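Local coordinates for protein auracyanin-B-2 (Chloroflexus aurantiacus, PDB 1QHQ) that probably serves as a soluble blue copper electron acceptor for the membrane-bound alternative complex III in a thermophilic photosynthetic bacterium, at residues P15-D26 / V42-L53; G54-N63 / N92-A102. All coordinates share one frame; numbering follows the deposited sequence. Where two conformers were deposited one is given.

Contact 1. Residues P15-D26 / V42-L53; sequences PAQTVEVRAAPD and VVRLDFVNQNNL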
loop_
_atom_site.group_PDB
_atom_site.type_symbol
_atom_site.label_atom_id
_atom_site.label_comp_id
_atom_site.label_asym_id
_atom_site.label_seq_id
_atom_site.Cartn_x
_atom_site.Cartn_y
_atom_site.Cartn_z
ATOM N N PRO A 15 -10.411 11.566 -8.438
ATOM C CA PRO A 15 -10.681 11.075 -7.102
ATOM C C PRO A 15 -11.893 11.766 -6.474
ATOM O O PRO A 15 -12.017 12.984 -6.579
ATOM C CB PRO A 15 -9.407 11.372 -6.338
ATOM C CG PRO A 15 -8.516 12.122 -7.210
ATOM C CD PRO A 15 -9.128 12.270 -8.560
ATOM N N ALA A 16 -12.688 10.984 -5.765
ATOM C CA ALA A 16 -13.797 11.549 -4.973
ATOM C C ALA A 16 -13.288 11.954 -3.597
ATOM O O ALA A 16 -13.884 12.744 -2.856
ATOM C CB ALA A 16 -14.913 10.554 -4.852
ATOM N N GLN A 17 -12.200 11.295 -3.171
ATOM C CA GLN A 17 -11.579 11.565 -1.911
ATOM C C GLN A 17 -10.050 11.393 -2.081
ATOM O O GLN A 17 -9.630 10.692 -2.984
ATOM C CB GLN A 17 -12.012 10.585 -0.812
ATOM C CG GLN A 17 -13.436 10.787 -0.341
ATOM C CD GLN A 17 -13.827 9.943 0.834
ATOM O OE1 GLN A 17 -13.073 9.689 1.783
ATOM N NE2 GLN A 17 -15.075 9.486 0.808
ATOM N N THR A 18 -9.315 12.111 -1.233
ATOM C CA THR A 18 -7.862 11.808 -1.193
ATOM C C THR A 18 -7.504 11.552 0.276
ATOM O O THR A 18 -8.176 12.027 1.193
ATOM C CB THR A 18 -6.972 12.926 -1.714
ATOM O OG1 THR A 18 -7.056 14.061 -0.818
ATOM C CG2 THR A 18 -7.428 13.421 -3.091
ATOM N N VAL A 19 -6.483 10.725 0.458
ATOM C CA VAL A 19 -6.082 10.454 1.874
ATOM C C VAL A 19 -4.548 10.411 1.936
ATOM O O VAL A 19 -3.924 9.861 1.025
ATOM C CB VAL A 19 -6.678 9.139 2.364
ATOM C CG1 VAL A 19 -6.313 7.981 1.437
ATOM C CG2 VAL A 19 -6.169 8.798 3.778
ATOM N N GLU A 20 -3.993 10.988 2.974
ATOM C CA GLU A 20 -2.525 11.027 3.135
ATOM C C GLU A 20 -2.077 9.895 4.076
ATOM O O GLU A 20 -2.670 9.735 5.133
ATOM C CB GLU A 20 -2.143 12.326 3.881
ATOM C CG GLU A 20 -1.832 13.490 2.992
ATOM C CD GLU A 20 -0.360 13.812 2.855
ATOM O OE1 GLU A 20 0.401 13.755 3.842
ATOM O OE2 GLU A 20 0.045 14.167 1.722
ATOM N N VAL A 21 -1.046 9.180 3.665
ATOM C CA VAL A 21 -0.413 8.227 4.626
ATOM C C VAL A 21 1.049 8.656 4.746
ATOM O O VAL A 21 1.642 9.026 3.733
ATOM C CB VAL A 21 -0.516 6.808 4.099
ATOM C CG1 VAL A 21 0.373 5.836 4.883
ATOM C CG2 VAL A 21 -1.966 6.341 4.137
ATOM N N ARG A 22 1.598 8.542 5.940
ATOM C CA ARG A 22 3.011 8.887 6.135
ATOM C C ARG A 22 3.699 7.644 6.775
ATOM O O ARG A 22 3.041 6.881 7.469
ATOM C CB ARG A 22 3.249 10.068 7.060
ATOM C CG ARG A 22 2.438 11.299 6.825
ATOM C CD ARG A 22 3.130 12.444 6.151
ATOM N NE ARG A 22 2.201 13.571 5.919
ATOM C CZ ARG A 22 2.435 14.826 6.271
ATOM N NH1 ARG A 22 3.568 15.168 6.874
ATOM N NH2 ARG A 22 1.526 15.784 6.024
ATOM N N ALA A 23 5.012 7.657 6.618
ATOM C CA ALA A 23 5.819 6.622 7.313
ATOM C C ALA A 23 6.112 7.091 8.720
ATOM O O ALA A 23 6.115 8.304 9.005
ATOM C CB ALA A 23 7.111 6.422 6.523
ATOM N N ALA A 24 6.278 6.138 9.647
ATOM C CA ALA A 24 6.850 6.576 10.965
ATOM C C ALA A 24 8.286 7.050 10.655
ATOM O O ALA A 24 8.926 6.479 9.774
ATOM C CB ALA A 24 6.896 5.384 11.898
ATOM N N PRO A 25 8.730 8.084 11.322
ATOM C CA PRO A 25 10.046 8.661 11.043
ATOM C C PRO A 25 11.170 7.793 11.578
ATOM O O PRO A 25 12.237 7.747 10.949
ATOM C CB PRO A 25 9.995 10.012 11.709
ATOM C CG PRO A 25 9.065 9.840 12.856
ATOM C CD PRO A 25 8.015 8.830 12.375
ATOM N N ASP A 26 10.920 7.057 12.647
ATOM C CA ASP A 26 11.978 6.289 13.317
ATOM C C ASP A 26 11.639 4.829 13.499
ATOM O O ASP A 26 12.291 4.110 14.294
ATOM C CB ASP A 26 12.254 6.943 14.696
ATOM C CG ASP A 26 12.881 8.329 14.505
ATOM O OD1 ASP A 26 13.893 8.391 13.770
ATOM O OD2 ASP A 26 12.278 9.317 14.945
ATOM N N VAL A 42 -13.702 6.249 -5.870
ATOM C CA VAL A 42 -12.333 6.521 -6.365
ATOM C C VAL A 42 -11.598 7.375 -5.346
ATOM O O VAL A 42 -12.036 8.463 -4.959
ATOM C CB VAL A 42 -12.324 7.244 -7.714
ATOM C CG1 VAL A 42 -10.902 7.457 -8.233
ATOM C CG2 VAL A 42 -13.135 6.412 -8.730
ATOM N N VAL A 43 -10.443 6.843 -4.917
ATOM C CA VAL A 43 -9.642 7.563 -3.907
ATOM C C VAL A 43 -8.215 7.701 -4.399
ATOM O O VAL A 43 -7.693 6.759 -5.006
ATOM C CB VAL A 43 -9.598 6.775 -2.563
ATOM C CG1 VAL A 43 -8.648 7.402 -1.587
ATOM C CG2 VAL A 43 -11.016 6.651 -2.009
ATOM N N ARG A 44 -7.615 8.865 -4.209
ATOM C CA ARG A 44 -6.174 8.996 -4.375
ATOM C C ARG A 44 -5.496 8.926 -3.008
ATOM O O ARG A 44 -5.736 9.726 -2.127
ATOM C CB ARG A 44 -5.758 10.282 -5.092
ATOM C CG ARG A 44 -4.206 10.171 -5.437
ATOM C CD ARG A 44 -3.764 11.499 -6.044
ATOM N NE ARG A 44 -3.740 12.565 -5.070
ATOM C CZ ARG A 44 -4.240 13.747 -5.044
ATOM N NH1 ARG A 44 -4.935 14.214 -6.130
ATOM N NH2 ARG A 44 -4.140 14.559 -3.996
ATOM N N LEU A 45 -4.599 7.905 -2.888
ATOM C CA LEU A 45 -3.843 7.781 -1.646
ATOM C C LEU A 45 -2.431 8.355 -1.886
ATOM O O LEU A 45 -1.800 8.010 -2.892
ATOM C CB LEU A 45 -3.707 6.281 -1.310
ATOM C CG LEU A 45 -3.020 5.949 0.023
ATOM C CD1 LEU A 45 -3.402 4.573 0.505
ATOM C CD2 LEU A 45 -1.495 6.057 -0.126
ATOM N N ASP A 46 -2.092 9.336 -1.099
ATOM C CA ASP A 46 -0.772 9.986 -1.214
ATOM C C ASP A 46 0.124 9.423 -0.077
ATOM O O ASP A 46 -0.164 9.720 1.072
ATOM C CB ASP A 46 -0.910 11.491 -1.074
ATOM C CG ASP A 46 -1.818 12.096 -2.175
ATOM O OD1 ASP A 46 -1.801 11.521 -3.258
ATOM O OD2 ASP A 46 -2.360 13.187 -1.915
ATOM N N PHE A 47 1.159 8.689 -0.464
ATOM C CA PHE A 47 2.084 8.163 0.592
ATOM C C PHE A 47 3.372 9.000 0.575
ATOM O O PHE A 47 4.038 9.127 -0.454
ATOM C CB PHE A 47 2.414 6.717 0.216
ATOM C CG PHE A 47 3.319 6.015 1.217
ATOM C CD1 PHE A 47 3.215 6.333 2.546
ATOM C CD2 PHE A 47 4.239 5.101 0.782
ATOM C CE1 PHE A 47 4.083 5.744 3.488
ATOM C CE2 PHE A 47 5.075 4.491 1.722
ATOM C CZ PHE A 47 4.972 4.790 3.049
ATOM N N VAL A 48 3.568 9.724 1.669
ATOM C CA VAL A 48 4.775 10.548 1.827
ATOM C C VAL A 48 5.772 9.804 2.737
ATOM O O VAL A 48 5.445 9.449 3.859
ATOM C CB VAL A 48 4.392 11.877 2.520
ATOM C CG1 VAL A 48 5.602 12.792 2.590
ATOM C CG2 VAL A 48 3.256 12.553 1.718
ATOM N N ASN A 49 6.877 9.370 2.126
ATOM C CA ASN A 49 7.894 8.618 2.877
ATOM C C ASN A 49 8.983 9.552 3.415
ATOM O O ASN A 49 10.031 9.655 2.745
ATOM C CB ASN A 49 8.522 7.537 2.008
ATOM C CG ASN A 49 9.545 6.679 2.872
ATOM O OD1 ASN A 49 9.488 6.817 4.047
ATOM N ND2 ASN A 49 10.322 5.931 2.154
ATOM N N GLN A 50 8.760 10.221 4.513
ATOM C CA GLN A 50 9.835 10.989 5.176
ATOM C C GLN A 50 10.203 10.236 6.475
ATOM O O GLN A 50 9.360 9.961 7.302
ATOM C CB GLN A 50 9.345 12.382 5.533
ATOM C CG GLN A 50 9.260 13.294 4.294
ATOM C CD GLN A 50 8.553 14.592 4.625
ATOM O OE1 GLN A 50 8.437 14.979 5.793
ATOM N NE2 GLN A 50 8.066 15.267 3.587
ATOM N N ASN A 51 11.488 9.834 6.531
ATOM C CA ASN A 51 11.896 9.039 7.710
ATOM C C ASN A 51 13.381 9.313 7.996
ATOM O O ASN A 51 14.098 9.730 7.101
ATOM C CB ASN A 51 11.631 7.570 7.517
ATOM C CG ASN A 51 12.475 6.838 6.539
ATOM O OD1 ASN A 51 13.671 6.527 6.793
ATOM N ND2 ASN A 51 11.965 6.472 5.375
ATOM N N ASN A 52 13.754 9.065 9.232
ATOM C CA ASN A 52 15.140 9.299 9.668
ATOM C C ASN A 52 16.039 8.107 9.484
ATOM O O ASN A 52 17.233 8.179 9.883
ATOM C CB ASN A 52 15.074 9.698 11.164
ATOM C CG ASN A 52 14.286 10.982 11.340
ATOM O OD1 ASN A 52 14.435 11.882 10.491
ATOM N ND2 ASN A 52 13.515 11.093 12.399
ATOM N N LEU A 53 15.610 7.027 8.858
ATOM C CA LEU A 53 16.409 5.819 8.707
ATOM C C LEU A 53 17.080 5.713 7.373
ATOM O O LEU A 53 17.798 4.744 7.051
ATOM C CB LEU A 53 15.478 4.575 8.908
ATOM C CG LEU A 53 14.722 4.557 10.220
ATOM C CD1 LEU A 53 13.740 3.385 10.282
ATOM C CD2 LEU A 53 15.695 4.475 11.403
HETATM O O HOH W 1 7.785 10.446 9.598
#
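Thr18 and Arg44 lie side by side on neighbouring parallel strands of a cupredoxin beta-sandwich, with Thr18 CG2 over one face of the guanidinium, 3.6 Å from Arg44 NH2. Arg44 stretches away with CG opposite the backbone N (chi1 -170°) and turns at chi3 (70°), which brings the NE/NH2 edge of the guanidinium to the carboxylate of Asp46, whose CG lies in the guanidinium plane. NE and NH2 then hold one carboxylate oxygen each, Arg44 NE meeting Asp46 OD1 at 2.9 Å on its syn lone pair, while Ser107 on strand 104-111 shares OD1. Were Arg44 an alanine, the paired N-H grip would go, and Asp46 would probably keep its Ser107 bond but lose its countercharge and much of what fixes its rotation. On the same face Glu20, in one of its two conformers, forms a salt bridge through OE1 with Arg22 NE.

On the other face Val19, Val21, Val43, Leu45 and Phe47 form an apolar row that looks into the sandwich. Val21 CG1 crosses to Phe47 CD1 at 3.7 Å. The Phe47 ring presents its edge to the carbonyl of Val21, whose oxygen takes the N-H of Val48 in a 2.9 Å bond (O to N).

Past the strands, Asn52 ties the loops: its backbone N bonds to Pro25 O, and its ND2 reaches Asp26 OD1 at 3.1 Å on the syn side, 26° out of the carboxylate plane.

Contact 2. Residues G54-N63 / N92-A102; sequences GVQHNWVLVN and NALAWTAMLNA. With CU (copper (II) ion), chain B.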
loop_
_atom_site.group_PDB
_atom_site.type_symbol
_atom_site.label_atom_id
_atom_site.label_comp_id
_atom_site.label_asym_id
_atom_site.label_seq_id
_atom_site.Cartn_x
_atom_site.Cartn_y
_atom_site.Cartn_z
ATOM N N GLY A 54 16.636 6.543 6.390
ATOM C CA GLY A 54 17.131 6.397 5.029
ATOM C C GLY A 54 16.528 5.202 4.320
ATOM O O GLY A 54 17.020 4.692 3.323
ATOM N N VAL A 55 15.332 4.768 4.821
ATOM C CA VAL A 55 14.765 3.522 4.345
ATOM C C VAL A 55 13.600 3.680 3.369
ATOM O O VAL A 55 12.884 4.682 3.388
ATOM C CB VAL A 55 14.367 2.601 5.523
ATOM C CG1 VAL A 55 13.044 3.045 6.136
ATOM C CG2 VAL A 55 14.340 1.152 5.072
ATOM N N GLN A 56 13.488 2.759 2.462
ATOM C CA GLN A 56 12.429 2.669 1.476
ATOM C C GLN A 56 11.140 2.075 2.027
ATOM O O GLN A 56 11.163 1.207 2.875
ATOM C CB GLN A 56 12.891 1.797 0.310
ATOM C CG GLN A 56 14.021 2.464 -0.485
ATOM C CD GLN A 56 14.747 1.429 -1.329
ATOM O OE1 GLN A 56 15.437 0.560 -0.750
ATOM N NE2 GLN A 56 14.574 1.462 -2.615
ATOM N N HIS A 57 10.010 2.495 1.410
ATOM C CA HIS A 57 8.704 2.010 1.832
ATOM C C HIS A 57 7.675 2.191 0.688
ATOM O O HIS A 57 7.802 3.063 -0.144
ATOM C CB HIS A 57 8.141 2.846 2.971
ATOM C CG HIS A 57 8.809 2.815 4.305
ATOM N ND1 HIS A 57 8.958 1.639 5.023
ATOM C CD2 HIS A 57 9.199 3.811 5.113
ATOM C CE1 HIS A 57 9.482 1.926 6.198
ATOM N NE2 HIS A 57 9.655 3.237 6.290
ATOM N N ASN A 58 6.678 1.292 0.751
ATOM C CA ASN A 58 5.549 1.474 -0.202
ATOM C C ASN A 58 4.277 1.246 0.632
ATOM O O ASN A 58 4.288 1.052 1.806
ATOM C CB ASN A 58 5.604 0.624 -1.405
ATOM C CG ASN A 58 5.393 -0.850 -1.220
ATOM O OD1 ASN A 58 5.371 -1.286 -0.055
ATOM N ND2 ASN A 58 5.248 -1.618 -2.284
ATOM N N TRP A 59 3.138 1.480 -0.046
ATOM C CA TRP A 59 1.813 1.229 0.552
ATOM C C TRP A 59 1.083 0.271 -0.381
ATOM O O TRP A 59 0.949 0.551 -1.607
ATOM C CB TRP A 59 1.053 2.518 0.725
ATOM C CG TRP A 59 -0.321 2.370 1.342
ATOM C CD1 TRP A 59 -0.589 2.450 2.671
ATOM C CD2 TRP A 59 -1.566 2.156 0.674
ATOM N NE1 TRP A 59 -1.968 2.300 2.885
ATOM C CE2 TRP A 59 -2.542 2.081 1.656
ATOM C CE3 TRP A 59 -1.910 2.006 -0.677
ATOM C CZ2 TRP A 59 -3.913 1.936 1.344
ATOM C CZ3 TRP A 59 -3.271 1.816 -0.995
ATOM C CH2 TRP A 59 -4.225 1.751 0.014
ATOM N N VAL A 60 0.658 -0.854 0.158
ATOM C CA VAL A 60 0.046 -1.923 -0.617
ATOM C C VAL A 60 -1.252 -2.395 0.042
ATOM O O VAL A 60 -1.252 -2.867 1.146
ATOM C CB VAL A 60 0.945 -3.172 -0.773
ATOM C CG1 VAL A 60 0.274 -4.211 -1.683
ATOM C CG2 VAL A 60 2.281 -2.757 -1.382
ATOM N N LEU A 61 -2.371 -2.205 -0.699
ATOM C CA LEU A 61 -3.671 -2.674 -0.141
ATOM C C LEU A 61 -3.977 -4.060 -0.683
ATOM O O LEU A 61 -3.936 -4.266 -1.883
ATOM C CB LEU A 61 -4.749 -1.668 -0.620
ATOM C CG LEU A 61 -6.175 -2.116 -0.176
ATOM C CD1 LEU A 61 -6.251 -2.034 1.347
ATOM C CD2 LEU A 61 -7.219 -1.189 -0.786
ATOM N N VAL A 62 -4.237 -5.010 0.214
ATOM C CA VAL A 62 -4.491 -6.372 -0.222
ATOM C C VAL A 62 -5.954 -6.762 0.020
ATOM O O VAL A 62 -6.609 -6.203 0.873
ATOM C CB VAL A 62 -3.547 -7.397 0.394
ATOM C CG1 VAL A 62 -2.086 -6.932 0.236
ATOM C CG2 VAL A 62 -3.872 -7.684 1.826
ATOM N N ASN A 63 -6.386 -7.731 -0.802
ATOM C CA ASN A 63 -7.801 -8.162 -0.761
ATOM C C ASN A 63 -8.032 -9.207 0.304
ATOM O O ASN A 63 -8.344 -10.377 0.017
ATOM C CB ASN A 63 -8.139 -8.673 -2.163
ATOM C CG ASN A 63 -9.609 -9.079 -2.294
ATOM O OD1 ASN A 63 -9.874 -10.065 -3.014
ATOM N ND2 ASN A 63 -10.484 -8.392 -1.615
ATOM N N ASN A 92 -4.896 -10.678 -5.529
ATOM C CA ASN A 92 -5.315 -10.092 -4.270
ATOM C C ASN A 92 -4.538 -8.858 -3.860
ATOM O O ASN A 92 -4.639 -8.437 -2.684
ATOM C CB ASN A 92 -5.281 -11.159 -3.164
ATOM C CG ASN A 92 -6.312 -12.256 -3.433
ATOM O OD1 ASN A 92 -5.977 -13.448 -3.356
ATOM N ND2 ASN A 92 -7.514 -11.860 -3.806
ATOM N N ALA A 93 -3.866 -8.216 -4.790
ATOM C CA ALA A 93 -3.225 -6.917 -4.542
ATOM C C ALA A 93 -4.046 -5.815 -5.221
ATOM O O ALA A 93 -4.079 -5.691 -6.443
ATOM C CB ALA A 93 -1.804 -6.964 -5.107
ATOM N N LEU A 94 -4.878 -5.140 -4.435
ATOM C CA LEU A 94 -5.844 -4.190 -4.931
ATOM C C LEU A 94 -5.225 -2.903 -5.465
ATOM O O LEU A 94 -5.696 -2.344 -6.450
ATOM C CB LEU A 94 -6.870 -3.836 -3.851
ATOM C CG LEU A 94 -7.729 -4.983 -3.325
ATOM C CD1 LEU A 94 -8.672 -4.506 -2.240
ATOM C CD2 LEU A 94 -8.518 -5.608 -4.471
ATOM N N ALA A 95 -4.193 -2.415 -4.788
ATOM C CA ALA A 95 -3.536 -1.180 -5.165
ATOM C C ALA A 95 -2.191 -1.054 -4.430
ATOM O O ALA A 95 -2.058 -1.475 -3.285
ATOM C CB ALA A 95 -4.403 0.034 -4.684
ATOM N N TRP A 96 -1.234 -0.407 -5.097
ATOM C CA TRP A 96 0.024 -0.110 -4.409
ATOM C C TRP A 96 0.645 1.159 -5.009
ATOM O O TRP A 96 0.441 1.457 -6.186
ATOM C CB TRP A 96 1.017 -1.244 -4.440
ATOM C CG TRP A 96 1.477 -1.692 -5.780
ATOM C CD1 TRP A 96 2.573 -1.236 -6.472
ATOM C CD2 TRP A 96 0.923 -2.752 -6.580
ATOM N NE1 TRP A 96 2.655 -1.869 -7.688
ATOM C CE2 TRP A 96 1.720 -2.872 -7.738
ATOM C CE3 TRP A 96 -0.140 -3.636 -6.399
ATOM C CZ2 TRP A 96 1.484 -3.837 -8.702
ATOM C CZ3 TRP A 96 -0.373 -4.610 -7.351
ATOM C CH2 TRP A 96 0.414 -4.687 -8.515
ATOM N N THR A 97 1.437 1.827 -4.180
ATOM C CA THR A 97 2.292 2.908 -4.677
ATOM C C THR A 97 3.626 2.251 -5.136
ATOM O O THR A 97 3.939 1.157 -4.673
ATOM C CB THR A 97 2.655 3.927 -3.609
ATOM O OG1 THR A 97 3.465 3.291 -2.579
ATOM C CG2 THR A 97 1.461 4.509 -2.881
ATOM N N ALA A 98 4.388 3.018 -5.875
ATOM C CA ALA A 98 5.788 2.661 -6.124
ATOM C C ALA A 98 6.504 2.568 -4.762
ATOM O O ALA A 98 6.081 3.053 -3.736
ATOM C CB ALA A 98 6.422 3.781 -6.940
ATOM N N MET A 99 7.699 1.958 -4.857
ATOM C CA MET A 99 8.566 1.881 -3.667
ATOM C C MET A 99 9.359 3.193 -3.584
ATOM O O MET A 99 9.973 3.572 -4.584
ATOM C CB MET A 99 9.502 0.682 -3.863
ATOM C CG MET A 99 10.365 0.426 -2.618
ATOM S SD MET A 99 9.394 -0.026 -1.186
ATOM C CE MET A 99 8.770 -1.617 -1.634
ATOM N N LEU A 100 9.221 3.891 -2.490
ATOM C CA LEU A 100 9.691 5.253 -2.358
ATOM C C LEU A 100 10.961 5.333 -1.505
ATOM O O LEU A 100 10.997 4.785 -0.413
ATOM C CB LEU A 100 8.596 6.082 -1.610
ATOM C CG LEU A 100 7.233 6.021 -2.336
ATOM C CD1 LEU A 100 6.203 6.764 -1.508
ATOM C CD2 LEU A 100 7.329 6.628 -3.729
ATOM N N ASN A 101 11.950 6.065 -2.013
ATOM C CA ASN A 101 13.175 6.258 -1.203
ATOM C C ASN A 101 12.800 7.174 -0.059
ATOM O O ASN A 101 11.762 7.896 -0.145
ATOM C CB ASN A 101 14.231 6.932 -2.095
ATOM C CG ASN A 101 14.691 6.078 -3.246
ATOM O OD1 ASN A 101 14.772 4.861 -3.170
ATOM N ND2 ASN A 101 14.908 6.704 -4.422
ATOM N N ALA A 102 13.544 7.193 1.033
ATOM C CA ALA A 102 13.306 8.188 2.061
ATOM C C ALA A 102 13.360 9.596 1.419
ATOM O O ALA A 102 14.272 9.887 0.630
ATOM C CB ALA A 102 14.438 8.103 3.113
HETATM CU CU CU B . 8.398 -0.233 4.514
HETATM O O HOH W 2 15.822 5.211 0.590
HETATM O O HOH W 3 12.765 3.321 -4.087
#
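Thr97 OG1 serves two bonds at once: it accepts the backbone N-H of Trp59 at 3.1 Å (N to OG1) and donates to Ala98 O, 2.9 Å from OG1. The hydroxyl sits between its own backbone N and carbonyl carbon (chi1 65°), a setting that turns it back to the main chain, where it stands in for a backbone acceptor between two ladders of this antiparallel pairing in the cupredoxin fold. Thr97 N in turn bonds to Trp59 O, so the two residues clasp each other from both ends, whereas the buried carbonyl oxygen of Thr97 has no polar partner.

Toward strand 93-96 the pairing carries a classic beta bulge. Two residues, Leu94 and Ala95, stand opposite the single Leu61, whose O takes Leu94 N at 2.9 Å and, weakly, Ala95 N at 3.5 Å. Above one face of this ladder Val60 and Trp96 run side by side, with Val60 CG2 3.6 Å from Trp96 CB; the indole continues away and gives its NE1 proton to Ala4 O. Leu61, on the face opposite Val60, meets Leu94 CD1 with its CD2 where the two side chains cross.

Between the two ladders Met99 packs on the 57-58 main chain and the Asn58 amide. Turned at its second and third torsions (64° and 68°), its chain curls back so that SD lies 3.4 Å from His57 C and CE 3.5 Å from Asn58 CG. The amide thus crossed by the thioether has its OD1 taken by Thr123 N. Next along, His57 and Leu100 exchange both backbone N-H...O bonds, fixing the main chain of a copper ligand whose CB points away from residues 92-102; ND1 of His57 binds the copper ion at 2.0 Å, beside Cys122, His127 and Met132.

The two contacts follow one another along the chain, residues 42-53 of contact 1 running straight on into 54-63 of contact 2, and their centres lie 10 Å apart. Each belongs to a different sheet of the sandwich. They meet beside the type 1 copper site through Asn49: its ND2 is probably hydrogen-bonded to Leu100 O at 2.9 Å and to Val55 O at 3.1 Å, and its OD1 packs 3.2 Å from His57 CD2. Asn49 is thus a second-shell residue that probably helps position His57. Phe47 also reaches the site, its side chain about 6 Å from the copper ion at the nearest atoms, next to His57 and Met132.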